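PDB 4OTE: lipoprotein from Clostridium difficile, which probably binds methionine outside the cell membrane as the substrate-binding lipoprotein of an uptake system, and also binds zinc ions. Local coordinates for residues A[114-119]-A[135-140]. Numbering follows the deposited sequence.
Sequences SCSKNL and GLVSPK. With ACT (acetate ion), chain S.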
ATOM      1  N   SER A 114       8.663  -3.355   5.093  1.00 44.16           N
ATOM      2  CA  SER A 114       7.611  -2.647   5.835  1.00 43.21           C
ATOM      3  C   SER A 114       7.994  -2.449   7.300  1.00 44.37           C
ATOM      4  O   SER A 114       7.816  -1.364   7.853  1.00 44.58           O
ATOM      5  CB  SER A 114       6.284  -3.410   5.764  1.00 44.13           C
ATOM      6  OG  SER A 114       5.909  -3.674   4.421  1.00 48.41           O
ATOM      7  N   CYS A 115       8.509  -3.510   7.917  1.00 45.06           N
ATOM      8  CA  CYS A 115       8.978  -3.469   9.299  1.00 46.47           C
ATOM      9  C   CYS A 115      10.047  -2.391   9.480  1.00 46.72           C
ATOM     10  O   CYS A 115       9.920  -1.515  10.338  1.00 44.88           O
ATOM     11  CB  CYS A 115       9.548  -4.830   9.693  1.00 48.53           C
ATOM     12  SG  CYS A 115      10.222  -4.915  11.367  1.00 52.80           S
ATOM     13  N   SER A 116      11.089  -2.466   8.659  1.00 45.22           N
ATOM     14  CA  SER A 116      12.178  -1.492   8.676  1.00 46.06           C
ATOM     15  C   SER A 116      11.667  -0.057   8.500  1.00 45.14           C
ATOM     16  O   SER A 116      12.073   0.861   9.219  1.00 43.42           O
ATOM     17  CB  SER A 116      13.184  -1.831   7.572  1.00 46.33           C
ATOM     18  OG  SER A 116      14.194  -0.848   7.472  1.00 47.17           O
ATOM     19  N   LYS A 117      10.771   0.123   7.538  1.00 44.36           N
ATOM     20  CA  LYS A 117      10.209   1.435   7.238  1.00 45.07           C
ATOM     21  C   LYS A 117       9.358   1.969   8.397  1.00 42.06           C
ATOM     22  O   LYS A 117       9.416   3.155   8.729  1.00 39.46           O
ATOM     23  CB  LYS A 117       9.383   1.348   5.961  1.00 46.89           C
ATOM     24  CG  LYS A 117       8.888   2.681   5.440  1.00 51.94           C
ATOM     25  CD  LYS A 117       8.571   2.621   3.953  1.00 55.97           C
ATOM     26  CE  LYS A 117       7.611   1.492   3.608  1.00 56.66           C
ATOM     27  NZ  LYS A 117       7.382   1.415   2.145  1.00 57.98           N
ATOM     28  N   ASN A 118       8.577   1.084   9.011  1.00 41.55           N
ATOM     29  CA  ASN A 118       7.778   1.438  10.183  1.00 42.00           C
ATOM     30  C   ASN A 118       8.628   1.858  11.381  1.00 43.06           C
ATOM     31  O   ASN A 118       8.272   2.800  12.096  1.00 42.53           O
ATOM     32  CB  ASN A 118       6.856   0.279  10.577  1.00 42.37           C
ATOM     33  CG  ASN A 118       5.660   0.138   9.650  1.00 44.23           C
ATOM     34  OD1 ASN A 118       5.339   1.044   8.877  1.00 46.07           O
ATOM     35  ND2 ASN A 118       4.986  -0.996   9.736  1.00 47.11           N
ATOM     36  N   LEU A 119       9.741   1.160  11.603  1.00 42.40           N
ATOM     37  CA  LEU A 119      10.645   1.497  12.702  1.00 43.62           C
ATOM     38  C   LEU A 119      11.282   2.864  12.489  1.00 42.93           C
ATOM     39  O   LEU A 119      11.460   3.618  13.445  1.00 42.56           O
ATOM     40  CB  LEU A 119      11.728   0.430  12.873  1.00 46.13           C
ATOM     41  CG  LEU A 119      11.248  -0.939  13.366  1.00 47.25           C
ATOM     42  CD1 LEU A 119      12.377  -1.954  13.266  1.00 48.50           C
ATOM     43  CD2 LEU A 119      10.713  -0.868  14.789  1.00 48.72           C
ATOM     44  N   GLY A 135      20.251   0.716   5.274  1.00 83.88           N
ATOM     45  CA  GLY A 135      19.985  -0.722   5.251  1.00 79.18           C
ATOM     46  C   GLY A 135      18.768  -1.068   6.088  1.00 73.24           C
ATOM     47  O   GLY A 135      18.334  -0.270   6.919  1.00 74.07           O
ATOM     48  N   LEU A 136      18.219  -2.261   5.872  1.00 68.99           N
ATOM     49  CA  LEU A 136      17.023  -2.702   6.591  1.00 65.65           C
ATOM     50  C   LEU A 136      17.291  -2.865   8.085  1.00 66.78           C
ATOM     51  O   LEU A 136      18.292  -3.465   8.483  1.00 65.53           O
ATOM     52  CB  LEU A 136      16.498  -4.025   6.021  1.00 66.14           C
ATOM     53  CG  LEU A 136      15.935  -3.995   4.598  1.00 66.48           C
ATOM     54  CD1 LEU A 136      15.506  -5.393   4.179  1.00 66.72           C
ATOM     55  CD2 LEU A 136      14.772  -3.022   4.480  1.00 65.16           C
ATOM     56  N   VAL A 137      16.389  -2.320   8.900  1.00 62.23           N
ATOM     57  CA  VAL A 137      16.478  -2.440  10.353  1.00 60.12           C
ATOM     58  C   VAL A 137      15.347  -3.308  10.893  1.00 57.09           C
ATOM     59  O   VAL A 137      14.284  -3.419  10.279  1.00 55.03           O
ATOM     60  CB  VAL A 137      16.467  -1.063  11.057  1.00 61.51           C
ATOM     61  CG1 VAL A 137      17.699  -0.259  10.665  1.00 63.50           C
ATOM     62  CG2 VAL A 137      15.193  -0.280  10.754  1.00 57.68           C
ATOM     63  N   SER A 138      15.599  -3.923  12.045  1.00 56.55           N
ATOM     64  CA  SER A 138      14.616  -4.749  12.738  1.00 56.26           C
ATOM     65  C   SER A 138      14.598  -4.345  14.219  1.00 56.11           C
ATOM     66  O   SER A 138      15.474  -3.595  14.660  1.00 55.98           O
ATOM     67  CB  SER A 138      14.984  -6.228  12.583  1.00 58.37           C
ATOM     68  OG  SER A 138      16.138  -6.556  13.343  1.00 61.81           O
ATOM     69  N   PRO A 139      13.603  -4.827  14.990  1.00 55.30           N
ATOM     70  CA  PRO A 139      13.544  -4.513  16.428  1.00 57.68           C
ATOM     71  C   PRO A 139      14.813  -4.889  17.217  1.00 60.83           C
ATOM     72  O   PRO A 139      15.076  -4.306  18.271  1.00 60.85           O
ATOM     73  CB  PRO A 139      12.345  -5.333  16.916  1.00 57.33           C
ATOM     74  CG  PRO A 139      11.483  -5.500  15.715  1.00 55.41           C
ATOM     75  CD  PRO A 139      12.421  -5.595  14.549  1.00 54.70           C
ATOM     76  N   LYS A 140      15.579  -5.855  16.709  1.00 63.30           N
ATOM     77  CA  LYS A 140      16.878  -6.211  17.283  1.00 64.93           C
ATOM     78  C   LYS A 140      17.895  -5.063  17.214  1.00 65.48           C
ATOM     79  O   LYS A 140      18.819  -5.002  18.025  1.00 67.49           O
ATOM     80  CB  LYS A 140      17.451  -7.440  16.569  1.00 64.70           C
TER
HETATM   81  C   ACT S 317       3.795   1.433   2.229  1.00 41.22           C
HETATM   82  O   ACT S 317       2.866   1.500   3.065  1.00 45.71           O
HETATM   83  OXT ACT S 317       4.114   0.373   1.648  1.00 42.32           O
HETATM   84  CH3 ACT S 317       4.548   2.679   1.909  1.00 38.20           C
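S116 turns its hydroxyl away from its backbone N (chi1 175°), and L119 turns CG away from its carbonyl carbon (chi1 -68°), which carries CD1 to the loop. The N-H of V137 points almost straight at OG of S116 (172° at the hydrogen), coming from the side of the CB-OG bond, with N to OG 3.0 Å. Serine suits this place, being small enough to let the backbones approach, with 4.7 Å between the CA atoms of S116 and V137, yet able to accept a bond from the loop. The same closeness brings CA of S116 to 3.3 Å from O of V137, a bent CH···O contact. CG2 of V137 lies against OG of S116 (3.5 Å) and CB of L119, a buried place that suits a branched apolar residue; L130 also touches V137 and L119. CD1 of L119 lies 3.4 Å from C of S138. In this periplasmic-binding-protein fold the contact lays the loop leading to strand 150-154 over helix 112-124, which packs through C115 and N118 on strand 105-109 of the five-stranded sheet. P139 suits its place because its ring offers CD, rather than an N-H, to SG of C115 and CD1 of L119, each 3.9 Å away, while F151 and E153 also touch the ring.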